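Local coordinates for metallopeptidase family protein (Thermus thermophilus, PDB 2EJQ) that binds metal ions and is probably a zincin-like metallopeptidase, although its substrate and cellular role are not known, at residues E8-L13 with E91-E96; P32-E37 with G42-G47; L64-A69 with E102-R107; S74-A79 with F83-E88. The protein carries 1 engineered substitution. One frame throughout, in Å; residues are numbered along the deposited sequence.

Interaction 1: residues E8-L13 with E91-E96; sequences ELVERL and ETMLHE. Engineered in segment 91-96: Met-93 (natural residue Leu).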
loop_
_atom_site.group_PDB
_atom_site.type_symbol
_atom_site.label_atom_id
_atom_site.label_comp_id
_atom_site.label_asym_id
_atom_site.label_seq_id
_atom_site.Cartn_x
_atom_site.Cartn_y
_atom_site.Cartn_z
ATOM N N GLU A 8 -3.143 8.519 -10.741
ATOM C CA GLU A 8 -2.967 9.955 -10.579
ATOM C C GLU A 8 -3.480 10.449 -9.219
ATOM O O GLU A 8 -2.918 11.365 -8.627
ATOM C CB GLU A 8 -3.704 10.664 -11.721
ATOM C CG GLU A 8 -3.418 12.138 -11.861
ATOM C CD GLU A 8 -3.996 12.701 -13.146
ATOM O OE1 GLU A 8 -3.566 12.248 -14.234
ATOM O OE2 GLU A 8 -4.881 13.586 -13.066
ATOM N N LEU A 9 -4.561 9.850 -8.733
ATOM C CA LEU A 9 -5.121 10.243 -7.447
ATOM C C LEU A 9 -4.181 9.795 -6.330
ATOM O O LEU A 9 -3.933 10.537 -5.373
ATOM C CB LEU A 9 -6.491 9.593 -7.244
ATOM C CG LEU A 9 -7.145 9.771 -5.874
ATOM C CD1 LEU A 9 -7.330 11.260 -5.570
ATOM C CD2 LEU A 9 -8.477 9.034 -5.855
ATOM N N VAL A 10 -3.665 8.577 -6.462
ATOM C CA VAL A 10 -2.753 8.011 -5.478
ATOM C C VAL A 10 -1.500 8.876 -5.322
ATOM O O VAL A 10 -1.082 9.186 -4.209
ATOM C CB VAL A 10 -2.335 6.592 -5.883
ATOM C CG1 VAL A 10 -1.173 6.123 -5.021
ATOM C CG2 VAL A 10 -3.521 5.649 -5.746
ATOM N N GLU A 11 -0.913 9.270 -6.443
ATOM C CA GLU A 11 0.289 10.087 -6.429
ATOM C C GLU A 11 0.031 11.476 -5.842
ATOM O O GLU A 11 0.881 12.033 -5.131
ATOM C CB GLU A 11 0.825 10.242 -7.849
ATOM C CG GLU A 11 1.093 8.924 -8.560
ATOM C CD GLU A 11 1.634 9.109 -9.971
ATOM O OE1 GLU A 11 1.075 9.938 -10.720
ATOM O OE2 GLU A 11 2.610 8.419 -10.339
ATOM N N ARG A 12 -1.140 12.032 -6.156
ATOM C CA ARG A 12 -1.499 13.363 -5.692
ATOM C C ARG A 12 -1.663 13.337 -4.165
ATOM O O ARG A 12 -1.192 14.243 -3.473
ATOM C CB ARG A 12 -2.782 13.827 -6.415
ATOM C CG ARG A 12 -3.443 15.082 -5.863
ATOM C CD ARG A 12 -4.872 15.191 -6.217
ATOM N NE ARG A 12 -5.706 15.334 -5.031
ATOM C CZ ARG A 12 -6.982 14.992 -4.969
ATOM N NH1 ARG A 12 -7.566 14.506 -6.023
ATOM N NH2 ARG A 12 -7.659 15.122 -3.840
ATOM N N LEU A 13 -2.310 12.295 -3.643
ATOM C CA LEU A 13 -2.489 12.155 -2.200
ATOM C C LEU A 13 -1.151 11.785 -1.543
ATOM O O LEU A 13 -0.817 12.289 -0.464
ATOM C CB LEU A 13 -3.543 11.078 -1.895
ATOM C CG LEU A 13 -4.996 11.349 -2.307
ATOM C CD1 LEU A 13 -5.861 10.132 -2.004
ATOM C CD2 LEU A 13 -5.525 12.562 -1.568
ATOM N N GLU A 91 -7.049 6.705 3.329
ATOM C CA GLU A 91 -7.060 5.765 4.438
ATOM C C GLU A 91 -6.166 4.537 4.217
ATOM O O GLU A 91 -5.397 4.148 5.093
ATOM C CB GLU A 91 -8.513 5.347 4.699
ATOM C CG GLU A 91 -8.733 4.431 5.886
ATOM C CD GLU A 91 -8.200 5.021 7.187
ATOM O OE1 GLU A 91 -8.441 6.231 7.429
ATOM O OE2 GLU A 91 -7.544 4.275 7.960
ATOM N N THR A 92 -6.260 3.933 3.040
ATOM C CA THR A 92 -5.461 2.743 2.729
ATOM C C THR A 92 -3.954 3.040 2.720
ATOM O O THR A 92 -3.155 2.310 3.294
ATOM C CB THR A 92 -5.883 2.161 1.379
ATOM O OG1 THR A 92 -7.275 1.819 1.429
ATOM C CG2 THR A 92 -5.070 0.923 1.047
ATOM N N MET A 93 -3.563 4.131 2.082
ATOM C CA MET A 93 -2.160 4.493 2.048
ATOM C C MET A 93 -1.563 4.771 3.409
ATOM O O MET A 93 -0.527 4.230 3.769
ATOM C CB MET A 93 -1.975 5.726 1.186
ATOM C CG MET A 93 -1.420 5.415 -0.164
ATOM S SD MET A 93 -1.429 6.859 -1.196
ATOM C CE MET A 93 -2.412 7.965 -0.250
ATOM N N LEU A 94 -2.230 5.638 4.153
ATOM C CA LEU A 94 -1.756 6.022 5.468
ATOM C C LEU A 94 -1.762 4.867 6.451
ATOM O O LEU A 94 -0.966 4.842 7.381
ATOM C CB LEU A 94 -2.587 7.183 6.009
ATOM C CG LEU A 94 -2.458 8.433 5.148
ATOM C CD1 LEU A 94 -3.248 9.557 5.803
ATOM C CD2 LEU A 94 -1.002 8.826 4.999
ATOM N N HIS A 95 -2.655 3.904 6.247
ATOM C CA HIS A 95 -2.708 2.744 7.122
ATOM C C HIS A 95 -1.466 1.883 6.866
ATOM O O HIS A 95 -0.840 1.388 7.806
ATOM C CB HIS A 95 -3.977 1.924 6.866
ATOM C CG HIS A 95 -4.142 0.771 7.806
ATOM N ND1 HIS A 95 -4.182 0.930 9.176
ATOM C CD2 HIS A 95 -4.247 -0.561 7.578
ATOM C CE1 HIS A 95 -4.303 -0.256 9.750
ATOM N NE2 HIS A 95 -4.344 -1.175 8.802
ATOM N N GLU A 96 -1.101 1.708 5.598
ATOM C CA GLU A 96 0.089 0.919 5.291
ATOM C C GLU A 96 1.341 1.697 5.682
ATOM O O GLU A 96 2.347 1.112 6.062
ATOM C CB GLU A 96 0.146 0.545 3.808
ATOM C CG GLU A 96 -1.005 -0.324 3.322
ATOM C CD GLU A 96 -1.306 -1.488 4.247
ATOM O OE1 GLU A 96 -0.366 -2.048 4.835
ATOM O OE2 GLU A 96 -2.490 -1.855 4.375
#
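The carbonyl O of Val-10 is the polar atom met across this contact: SD of Met-93 lies 3.8 Å from it, in packing and not in a hydrogen bond. No hydrogen bond links 8-13 to 91-96; the backbones make their own helical bonds, such as Leu-13 N to Leu-9 O at 3.0 Å, and the side chains that meet are apolar. What joins them is one long thioether chain. Met-93, an engineered residue where the natural protein has leucine, crosses the gap with SD 3.9 Å from CG1 of Val-10. Its end then folds sharply (chi3 -11°, nearly eclipsed), bringing CE within 3.7 Å of CB of Leu-13. Val-10 and Leu-13, three positions apart, lie on neighbouring parts of one helical face, and their branched hydrocarbon side chains suit a buried seam with no hydrogen bond across it. Two and three residues on from Met-93, His-95 and Glu-96 belong to an HExxH sequence, consistent with a zincin active-site helix, though no metal is bound to them here. Helices 3-16 and 85-105 thus pack side by side on one face of the sheet: Val-10 also rests on Val-28 and Val-30 of strand 27-31 and shares Leu-70 of strand 67-71 with Thr-92.

Interaction 2: residues P32-E37 with G42-G47; sequences PEAKPE and GVWRLG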
loop_
_atom_site.group_PDB
_atom_site.type_symbol
_atom_site.label_atom_id
_atom_site.label_comp_id
_atom_site.label_asym_id
_atom_site.label_seq_id
_atom_site.Cartn_x
_atom_site.Cartn_y
_atom_site.Cartn_z
ATOM N N PRO A 32 -3.242 -3.045 -11.240
ATOM C CA PRO A 32 -4.601 -3.089 -11.790
ATOM C C PRO A 32 -5.431 -4.237 -11.228
ATOM O O PRO A 32 -6.662 -4.167 -11.178
ATOM C CB PRO A 32 -4.372 -3.284 -13.291
ATOM C CG PRO A 32 -2.914 -2.891 -13.513
ATOM C CD PRO A 32 -2.259 -3.420 -12.272
ATOM N N GLU A 33 -4.757 -5.300 -10.809
ATOM C CA GLU A 33 -5.464 -6.470 -10.315
ATOM C C GLU A 33 -6.094 -6.308 -8.939
ATOM O O GLU A 33 -5.750 -5.398 -8.174
ATOM C CB GLU A 33 -4.539 -7.693 -10.299
ATOM C CG GLU A 33 -3.894 -8.041 -11.635
ATOM C CD GLU A 33 -2.718 -7.133 -11.976
ATOM O OE1 GLU A 33 -2.051 -6.640 -11.038
ATOM O OE2 GLU A 33 -2.451 -6.927 -13.179
ATOM N N ALA A 34 -7.030 -7.210 -8.644
ATOM C CA ALA A 34 -7.724 -7.239 -7.362
ATOM C C ALA A 34 -7.028 -8.291 -6.516
ATOM O O ALA A 34 -6.334 -9.153 -7.046
ATOM C CB ALA A 34 -9.176 -7.626 -7.560
ATOM N N LYS A 35 -7.204 -8.230 -5.204
ATOM C CA LYS A 35 -6.591 -9.227 -4.358
ATOM C C LYS A 35 -7.528 -9.621 -3.240
ATOM O O LYS A 35 -7.756 -8.855 -2.298
ATOM C CB LYS A 35 -5.267 -8.728 -3.774
ATOM C CG LYS A 35 -4.569 -9.761 -2.896
ATOM C CD LYS A 35 -3.119 -9.387 -2.602
ATOM C CE LYS A 35 -2.432 -10.476 -1.767
ATOM N NZ LYS A 35 -0.983 -10.200 -1.516
ATOM N N PRO A 36 -8.111 -10.824 -3.343
ATOM C CA PRO A 36 -9.028 -11.279 -2.288
ATOM C C PRO A 36 -8.240 -11.493 -1.004
ATOM O O PRO A 36 -7.027 -11.675 -1.051
ATOM C CB PRO A 36 -9.591 -12.609 -2.803
ATOM C CG PRO A 36 -8.942 -12.860 -4.123
ATOM C CD PRO A 36 -7.964 -11.783 -4.451
ATOM N N GLU A 37 -8.903 -11.436 0.144
ATOM C CA GLU A 37 -8.196 -11.703 1.395
ATOM C C GLU A 37 -8.290 -13.222 1.453
ATOM O O GLU A 37 -9.390 -13.762 1.548
ATOM C CB GLU A 37 -8.940 -11.126 2.588
ATOM C CG GLU A 37 -8.092 -10.996 3.844
ATOM C CD GLU A 37 -7.398 -9.652 3.928
ATOM O OE1 GLU A 37 -8.100 -8.623 3.820
ATOM O OE2 GLU A 37 -6.164 -9.616 4.106
ATOM N N GLY A 42 -15.326 -12.571 0.218
ATOM C CA GLY A 42 -16.313 -11.507 0.159
ATOM C C GLY A 42 -15.573 -10.242 0.565
ATOM O O GLY A 42 -16.097 -9.125 0.498
ATOM N N VAL A 43 -14.329 -10.440 0.996
ATOM C CA VAL A 43 -13.467 -9.356 1.454
ATOM C C VAL A 43 -12.259 -9.177 0.547
ATOM O O VAL A 43 -11.567 -10.139 0.207
ATOM C CB VAL A 43 -12.980 -9.614 2.907
ATOM C CG1 VAL A 43 -11.965 -8.558 3.325
ATOM C CG2 VAL A 43 -14.164 -9.605 3.860
ATOM N N TRP A 44 -12.013 -7.934 0.159
ATOM C CA TRP A 44 -10.898 -7.622 -0.716
ATOM C C TRP A 44 -9.864 -6.767 -0.018
ATOM O O TRP A 44 -10.204 -5.893 0.775
ATOM C CB TRP A 44 -11.393 -6.885 -1.956
ATOM C CG TRP A 44 -12.398 -7.664 -2.712
ATOM C CD1 TRP A 44 -13.750 -7.665 -2.527
ATOM C CD2 TRP A 44 -12.131 -8.603 -3.755
ATOM N NE1 TRP A 44 -14.342 -8.550 -3.395
ATOM C CE2 TRP A 44 -13.371 -9.139 -4.161
ATOM C CE3 TRP A 44 -10.961 -9.043 -4.387
ATOM C CZ2 TRP A 44 -13.477 -10.096 -5.169
ATOM C CZ3 TRP A 44 -11.066 -9.996 -5.391
ATOM C CH2 TRP A 44 -12.319 -10.511 -5.773
ATOM N N ARG A 45 -8.597 -7.030 -0.316
ATOM C CA ARG A 45 -7.501 -6.265 0.254
ATOM C C ARG A 45 -7.241 -5.057 -0.651
ATOM O O ARG A 45 -6.840 -5.227 -1.800
ATOM C CB ARG A 45 -6.243 -7.132 0.327
ATOM C CG ARG A 45 -5.067 -6.433 0.985
ATOM C CD ARG A 45 -3.882 -7.373 1.165
ATOM N NE ARG A 45 -4.096 -8.360 2.220
ATOM C CZ ARG A 45 -3.235 -9.329 2.510
ATOM N NH1 ARG A 45 -2.106 -9.439 1.820
ATOM N NH2 ARG A 45 -3.496 -10.184 3.488
ATOM N N LEU A 46 -7.480 -3.849 -0.143
ATOM C CA LEU A 46 -7.244 -2.632 -0.930
ATOM C C LEU A 46 -5.749 -2.304 -1.095
ATOM O O LEU A 46 -5.339 -1.695 -2.083
ATOM C CB LEU A 46 -7.962 -1.433 -0.290
ATOM C CG LEU A 46 -9.473 -1.575 -0.079
ATOM C CD1 LEU A 46 -10.059 -0.263 0.458
ATOM C CD2 LEU A 46 -10.139 -1.968 -1.394
ATOM N N GLY A 47 -4.945 -2.700 -0.115
ATOM C CA GLY A 47 -3.516 -2.450 -0.175
ATOM C C GLY A 47 -2.744 -3.238 0.872
ATOM O O GLY A 47 -3.326 -3.973 1.668
#
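Two backbone hydrogen bonds hold Lys-35 and Glu-37 against the partner segment on either side of the bridged pair Pro-36 and Trp-44. Arg-45 N donates to Lys-35 O at 2.8 Å, and Glu-37 N donates to Val-43 O at 3.0 Å. This is the pattern round an antiparallel non-hydrogen-bonded pair, a place that suits proline because no N-H is asked of it.

The charged interaction lies one residue further along each segment. Arg-45 presents its NE side to Glu-37, and both NE and NH2 bind one oxygen, OE2, at 3.1 Å and 2.8 Å. OE2 sits near the guanidinium plane, whereas the carboxylate is turned 54° away from that plane and both nitrogens come from the same face of it. The bend at chi3 of Arg-45 (-73°) turns the guanidinium across the carboxylate. Lys-35, fully extended alongside Arg-45, brings NZ to 3.6 Å from NH1; this pair of like charges is probably tempered by Glu-48, which forms a salt bridge with Lys-35 NZ.

Apolar packing gathers at the six-membered ring of the indole. Trp-44 CZ3 meets both CB of Ala-34 and CD of Pro-36 at 3.7 Å, the large flat ring suiting a small methyl and a rigid pyrrolidine.

The whole lies in the connection between strands 27-31 and 47-50, pressed on helix 72-78: Trp-44 touches Glu-77 and Val-78, and Ser-74 OG binds both Lys-35 N and Arg-45 O.

Interaction 3: residues L64-A69 with E102-R107; sequences LGRHIA and ESLAGR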
loop_
_atom_site.group_PDB
_atom_site.type_symbol
_atom_site.label_atom_id
_atom_site.label_comp_id
_atom_site.label_asym_id
_atom_site.label_seq_id
_atom_site.Cartn_x
_atom_site.Cartn_y
_atom_site.Cartn_z
ATOM N N LEU A 64 15.631 -5.024 -1.780
ATOM C CA LEU A 64 14.321 -5.114 -2.434
ATOM C C LEU A 64 13.538 -3.842 -2.134
ATOM O O LEU A 64 12.657 -3.449 -2.897
ATOM C CB LEU A 64 13.531 -6.318 -1.910
ATOM C CG LEU A 64 14.014 -7.702 -2.331
ATOM C CD1 LEU A 64 13.133 -8.777 -1.713
ATOM C CD2 LEU A 64 13.985 -7.800 -3.840
ATOM N N GLY A 65 13.876 -3.198 -1.021
ATOM C CA GLY A 65 13.198 -1.974 -0.639
ATOM C C GLY A 65 11.894 -2.248 0.082
ATOM O O GLY A 65 11.453 -3.392 0.192
ATOM N N ARG A 66 11.285 -1.186 0.593
ATOM C CA ARG A 66 10.020 -1.292 1.296
ATOM C C ARG A 66 8.985 -0.547 0.474
ATOM O O ARG A 66 9.218 0.582 0.025
ATOM C CB ARG A 66 10.157 -0.706 2.696
ATOM C CG ARG A 66 11.016 -1.586 3.583
ATOM C CD ARG A 66 11.551 -0.832 4.775
ATOM N NE ARG A 66 12.325 -1.702 5.647
ATOM C CZ ARG A 66 11.800 -2.543 6.533
ATOM N NH1 ARG A 66 10.485 -2.633 6.682
ATOM N NH2 ARG A 66 12.599 -3.304 7.274
ATOM N N HIS A 67 7.842 -1.189 0.271
ATOM C CA HIS A 67 6.790 -0.616 -0.553
ATOM C C HIS A 67 5.391 -0.759 0.010
ATOM O O HIS A 67 5.105 -1.653 0.806
ATOM C CB HIS A 67 6.789 -1.300 -1.931
ATOM C CG HIS A 67 8.153 -1.468 -2.523
ATOM N ND1 HIS A 67 8.788 -0.452 -3.209
ATOM C CD2 HIS A 67 9.023 -2.498 -2.476
ATOM C CE1 HIS A 67 9.996 -0.856 -3.556
ATOM N NE2 HIS A 67 10.170 -2.091 -3.125
ATOM N N ILE A 68 4.523 0.138 -0.443
ATOM C CA ILE A 68 3.111 0.086 -0.115
ATOM C C ILE A 68 2.498 -0.310 -1.474
ATOM O O ILE A 68 2.821 0.289 -2.502
ATOM C CB ILE A 68 2.555 1.462 0.301
ATOM C CG1 ILE A 68 3.178 1.876 1.640
ATOM C CG2 ILE A 68 1.016 1.393 0.374
ATOM C CD1 ILE A 68 2.758 3.261 2.129
ATOM N N ALA A 69 1.660 -1.334 -1.499
ATOM C CA ALA A 69 1.023 -1.732 -2.747
ATOM C C ALA A 69 -0.466 -1.428 -2.663
ATOM O O ALA A 69 -1.077 -1.610 -1.611
ATOM C CB ALA A 69 1.234 -3.215 -2.991
ATOM N N GLU A 102 6.016 1.118 11.921
ATOM C CA GLU A 102 6.112 0.092 12.951
ATOM C C GLU A 102 7.158 -0.956 12.603
ATOM O O GLU A 102 7.790 -1.517 13.487
ATOM C CB GLU A 102 4.755 -0.570 13.166
ATOM C CG GLU A 102 3.679 0.400 13.589
ATOM C CD GLU A 102 2.332 -0.270 13.780
ATOM O OE1 GLU A 102 2.033 -1.227 13.035
ATOM O OE2 GLU A 102 1.567 0.171 14.662
ATOM N N SER A 103 7.345 -1.206 11.312
ATOM C CA SER A 103 8.336 -2.174 10.857
ATOM C C SER A 103 9.762 -1.635 11.048
ATOM O O SER A 103 10.683 -2.396 11.330
ATOM C CB SER A 103 8.105 -2.509 9.382
ATOM O OG SER A 103 9.055 -3.457 8.918
ATOM N N LEU A 104 9.946 -0.326 10.886
ATOM C CA LEU A 104 11.263 0.276 11.061
ATOM C C LEU A 104 11.640 0.316 12.530
ATOM O O LEU A 104 12.764 -0.012 12.897
ATOM C CB LEU A 104 11.294 1.701 10.507
ATOM C CG LEU A 104 11.384 1.874 8.996
ATOM C CD1 LEU A 104 11.569 3.347 8.683
ATOM C CD2 LEU A 104 12.556 1.081 8.449
ATOM N N ALA A 105 10.695 0.736 13.364
ATOM C CA ALA A 105 10.924 0.815 14.802
ATOM C C ALA A 105 11.281 -0.566 15.344
ATOM O O ALA A 105 11.980 -0.686 16.351
ATOM C CB ALA A 105 9.682 1.342 15.499
ATOM N N GLY A 106 10.807 -1.603 14.659
ATOM C CA GLY A 106 11.073 -2.965 15.085
ATOM C C GLY A 106 12.390 -3.589 14.639
ATOM O O GLY A 106 12.591 -4.786 14.831
ATOM N N ARG A 107 13.277 -2.795 14.039
ATOM C CA ARG A 107 14.581 -3.279 13.572
ATOM C C ARG A 107 15.626 -2.265 14.069
ATOM O O ARG A 107 16.842 -2.410 13.860
ATOM C CB ARG A 107 14.617 -3.319 12.035
ATOM C CG ARG A 107 14.873 -1.962 11.419
ATOM C CD ARG A 107 15.412 -2.011 10.014
ATOM N NE ARG A 107 15.688 -0.651 9.560
ATOM C CZ ARG A 107 16.087 -0.348 8.331
ATOM N NH1 ARG A 107 16.254 -1.315 7.438
ATOM N NH2 ARG A 107 16.316 0.913 7.986
#
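Arg-66 makes the whole contact from its segment, sending an extended chain (chi3 178°) toward the end of helix 85-105. Its NH1 donates to OG of Ser-103 at 2.8 Å, with the oxygen tilted 20° from the guanidinium plane. OG stands opposite the backbone N of its own residue (chi1 -180°), which points it at the arginine, and it is also hydrogen-bonded to OD2 of Asp-51. CD2 of Leu-104 comes 4.0 Å from NE of Arg-66, so that an apolar methyl lies over part of one face of the guanidinium, while Ser-103 OG is met near the edge. Arg-107, poorly ordered, brings CD to 4.1 Å from NH2 of Arg-66, its guanidinium roughly perpendicular to the other. Next in sequence, His-67 turns back to its own segment, NE2 donating to Leu-64 O at 2.8 Å, a bond that ties the start of the strand to the turn before it.

A leucine in place of Arg-66 would probably deprive Ser-103 OG of its donor and Glu-62 of its salt-bridge mate. With Glu-62 OE2 on Arg-66 NH2, and Tyr-49 OH and Ser-103 OG on NH1, the charge of the buried Arg-66 is probably well compensated. The acidic neighbours Glu-62 and Asp-51 would also be expected to ease the approach of the second arginine.

Interaction 4: residues S74-A79 with F83-E88; sequences SFLEVA and FDWEAE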
loop_
_atom_site.group_PDB
_atom_site.type_symbol
_atom_site.label_atom_id
_atom_site.label_comp_id
_atom_site.label_asym_id
_atom_site.label_seq_id
_atom_site.Cartn_x
_atom_site.Cartn_y
_atom_site.Cartn_z
ATOM N N SER A 74 -9.282 -4.368 -6.362
ATOM C CA SER A 74 -9.968 -4.563 -5.093
ATOM C C SER A 74 -10.890 -3.386 -4.811
ATOM O O SER A 74 -11.978 -3.573 -4.279
ATOM C CB SER A 74 -8.966 -4.718 -3.951
ATOM O OG SER A 74 -8.261 -5.932 -4.067
ATOM N N PHE A 75 -10.445 -2.177 -5.160
ATOM C CA PHE A 75 -11.248 -0.970 -4.968
ATOM C C PHE A 75 -12.533 -1.050 -5.805
ATOM O O PHE A 75 -13.616 -0.687 -5.340
ATOM C CB PHE A 75 -10.466 0.294 -5.382
ATOM C CG PHE A 75 -9.468 0.783 -4.346
ATOM C CD1 PHE A 75 -8.233 0.158 -4.196
ATOM C CD2 PHE A 75 -9.766 1.882 -3.532
ATOM C CE1 PHE A 75 -7.310 0.612 -3.262
ATOM C CE2 PHE A 75 -8.841 2.348 -2.586
ATOM C CZ PHE A 75 -7.615 1.714 -2.451
ATOM N N LEU A 76 -12.397 -1.504 -7.050
ATOM C CA LEU A 76 -13.536 -1.634 -7.950
ATOM C C LEU A 76 -14.547 -2.621 -7.391
ATOM O O LEU A 76 -15.742 -2.335 -7.359
ATOM C CB LEU A 76 -13.076 -2.094 -9.342
ATOM C CG LEU A 76 -12.468 -0.997 -10.208
ATOM C CD1 LEU A 76 -11.959 -1.573 -11.516
ATOM C CD2 LEU A 76 -13.519 0.061 -10.468
ATOM N N GLU A 77 -14.062 -3.774 -6.939
ATOM C CA GLU A 77 -14.940 -4.794 -6.383
ATOM C C GLU A 77 -15.784 -4.247 -5.234
ATOM O O GLU A 77 -16.987 -4.485 -5.174
ATOM C CB GLU A 77 -14.126 -5.995 -5.889
ATOM C CG GLU A 77 -13.471 -6.840 -6.988
ATOM C CD GLU A 77 -14.475 -7.573 -7.872
ATOM O OE1 GLU A 77 -15.645 -7.712 -7.459
ATOM O OE2 GLU A 77 -14.088 -8.023 -8.976
ATOM N N VAL A 78 -15.151 -3.512 -4.326
ATOM C CA VAL A 78 -15.853 -2.958 -3.178
ATOM C C VAL A 78 -16.638 -1.694 -3.485
ATOM O O VAL A 78 -17.600 -1.375 -2.790
ATOM C CB VAL A 78 -14.875 -2.623 -2.023
ATOM C CG1 VAL A 78 -14.034 -3.835 -1.689
ATOM C CG2 VAL A 78 -13.983 -1.443 -2.406
ATOM N N ALA A 79 -16.239 -0.976 -4.526
ATOM C CA ALA A 79 -16.901 0.277 -4.858
ATOM C C ALA A 79 -18.339 0.124 -5.304
ATOM O O ALA A 79 -18.671 -0.737 -6.122
ATOM C CB ALA A 79 -16.110 1.032 -5.918
ATOM N N PHE A 83 -19.156 5.842 -3.796
ATOM C CA PHE A 83 -17.816 5.440 -3.343
ATOM C C PHE A 83 -16.871 6.639 -3.274
ATOM O O PHE A 83 -16.632 7.292 -4.281
ATOM C CB PHE A 83 -17.234 4.386 -4.293
ATOM C CG PHE A 83 -15.965 3.755 -3.803
ATOM C CD1 PHE A 83 -15.969 2.922 -2.685
ATOM C CD2 PHE A 83 -14.764 3.991 -4.457
ATOM C CE1 PHE A 83 -14.791 2.330 -2.222
ATOM C CE2 PHE A 83 -13.581 3.406 -4.007
ATOM C CZ PHE A 83 -13.597 2.573 -2.886
ATOM N N ASP A 84 -16.346 6.939 -2.088
ATOM C CA ASP A 84 -15.436 8.078 -1.947
ATOM C C ASP A 84 -14.017 7.633 -2.280
ATOM O O ASP A 84 -13.288 7.157 -1.404
ATOM C CB ASP A 84 -15.466 8.605 -0.520
ATOM C CG ASP A 84 -14.872 9.988 -0.408
ATOM O OD1 ASP A 84 -13.980 10.331 -1.226
ATOM O OD2 ASP A 84 -15.303 10.728 0.502
ATOM N N TRP A 85 -13.625 7.791 -3.541
ATOM C CA TRP A 85 -12.301 7.372 -3.986
ATOM C C TRP A 85 -11.170 7.992 -3.183
ATOM O O TRP A 85 -10.250 7.294 -2.750
ATOM C CB TRP A 85 -12.102 7.703 -5.469
ATOM C CG TRP A 85 -12.854 6.787 -6.405
ATOM C CD1 TRP A 85 -14.069 7.023 -6.999
ATOM C CD2 TRP A 85 -12.448 5.478 -6.830
ATOM N NE1 TRP A 85 -14.440 5.938 -7.764
ATOM C CE2 TRP A 85 -13.465 4.977 -7.678
ATOM C CE3 TRP A 85 -11.323 4.677 -6.572
ATOM C CZ2 TRP A 85 -13.391 3.709 -8.273
ATOM C CZ3 TRP A 85 -11.250 3.412 -7.163
ATOM C CH2 TRP A 85 -12.280 2.943 -8.004
ATOM N N GLU A 86 -11.243 9.305 -2.997
ATOM C CA GLU A 86 -10.222 10.029 -2.266
ATOM C C GLU A 86 -10.127 9.574 -0.815
ATOM O O GLU A 86 -9.030 9.351 -0.294
ATOM C CB GLU A 86 -10.501 11.526 -2.317
ATOM C CG GLU A 86 -9.507 12.344 -1.499
ATOM C CD GLU A 86 -9.914 13.795 -1.365
ATOM O OE1 GLU A 86 -9.557 14.597 -2.253
ATOM O OE2 GLU A 86 -10.604 14.125 -0.375
ATOM N N ALA A 87 -11.275 9.424 -0.166
ATOM C CA ALA A 87 -11.292 9.005 1.226
ATOM C C ALA A 87 -10.738 7.595 1.380
ATOM O O ALA A 87 -9.993 7.324 2.318
ATOM C CB ALA A 87 -12.700 9.073 1.772
ATOM N N GLU A 88 -11.097 6.703 0.459
ATOM C CA GLU A 88 -10.634 5.318 0.512
ATOM C C GLU A 88 -9.124 5.155 0.235
ATOM O O GLU A 88 -8.455 4.376 0.902
ATOM C CB GLU A 88 -11.446 4.465 -0.464
ATOM C CG GLU A 88 -12.947 4.416 -0.169
ATOM C CD GLU A 88 -13.306 3.441 0.945
ATOM O OE1 GLU A 88 -12.472 2.571 1.269
ATOM O OE2 GLU A 88 -14.430 3.529 1.484
#
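Phe-83 lays one face of its ring on Ala-79, whose CB stands 3.6 Å from the ring centroid and 18° off its normal, a clear CH-pi contact. A methyl is the side chain that fits here, since the backbones come within 5.5 Å between the CA atoms of Ala-79 and Phe-83. With CG set anti to the backbone N (chi1 -171°), Phe-83 reaches back against one face of the Trp-85 indole and directs its CD2 edge at the centre of that face. Its far end meets Phe-75 at about a right angle, CZ lying 3.9 Å from CD2 of that ring, while Val-78 CG2 approaches CE1.

Trp-85 bridges the two segments as well: CZ3 is 3.7 Å from CB of Phe-75, and Leu-76 CD2 meets the indole edge at CH2. Phe-75 turns its own edge to Glu-88, sliding past that side chain with CE2 4.0 Å from CB. Replacing Phe-83 by an alanine would probably open a gap between Ala-79, Phe-75 and the Trp-85 face, letting the indole shift. Asp-84, between the two aromatics, caps the following helix through OD1 and Ala-87 N at 3.0 Å. Leu-76 and Ala-79 belong to a magnesium site seen in this protein; no magnesium is bound to this chain here.

The contact closes the turn between helices 72-78 and 85-105. Phe-75 continues inward to Val-89, Leu-46 and the Phe-6 ring, while Trp-85 reaches Leu-9 of helix 3-16.

From the N terminus, helix 3-16 opens interaction 1, the long loop that ends only when 91-96 returns to it. Within that loop, interaction 2 closes a short loop within the connection between strands 27-31 and 47-50. Segment 64-69, leading into strand 67-71, then opens interaction 3, and interaction 4, the turn between helices 72-78 and 85-105, falls within both long loops. Helix 85-105 next closes interaction 1 and, at its far end, interaction 3, so these two cross along the chain. That one helix supplies partners to interactions 1, 3 and 4. Arg-12 and Glu-86 join interactions 1 and 4 by a salt bridge, Leu-46 packing on Phe-75 ties interaction 2 to interaction 4, and Ile-68 packs on Glu-96 between interactions 3 and 1.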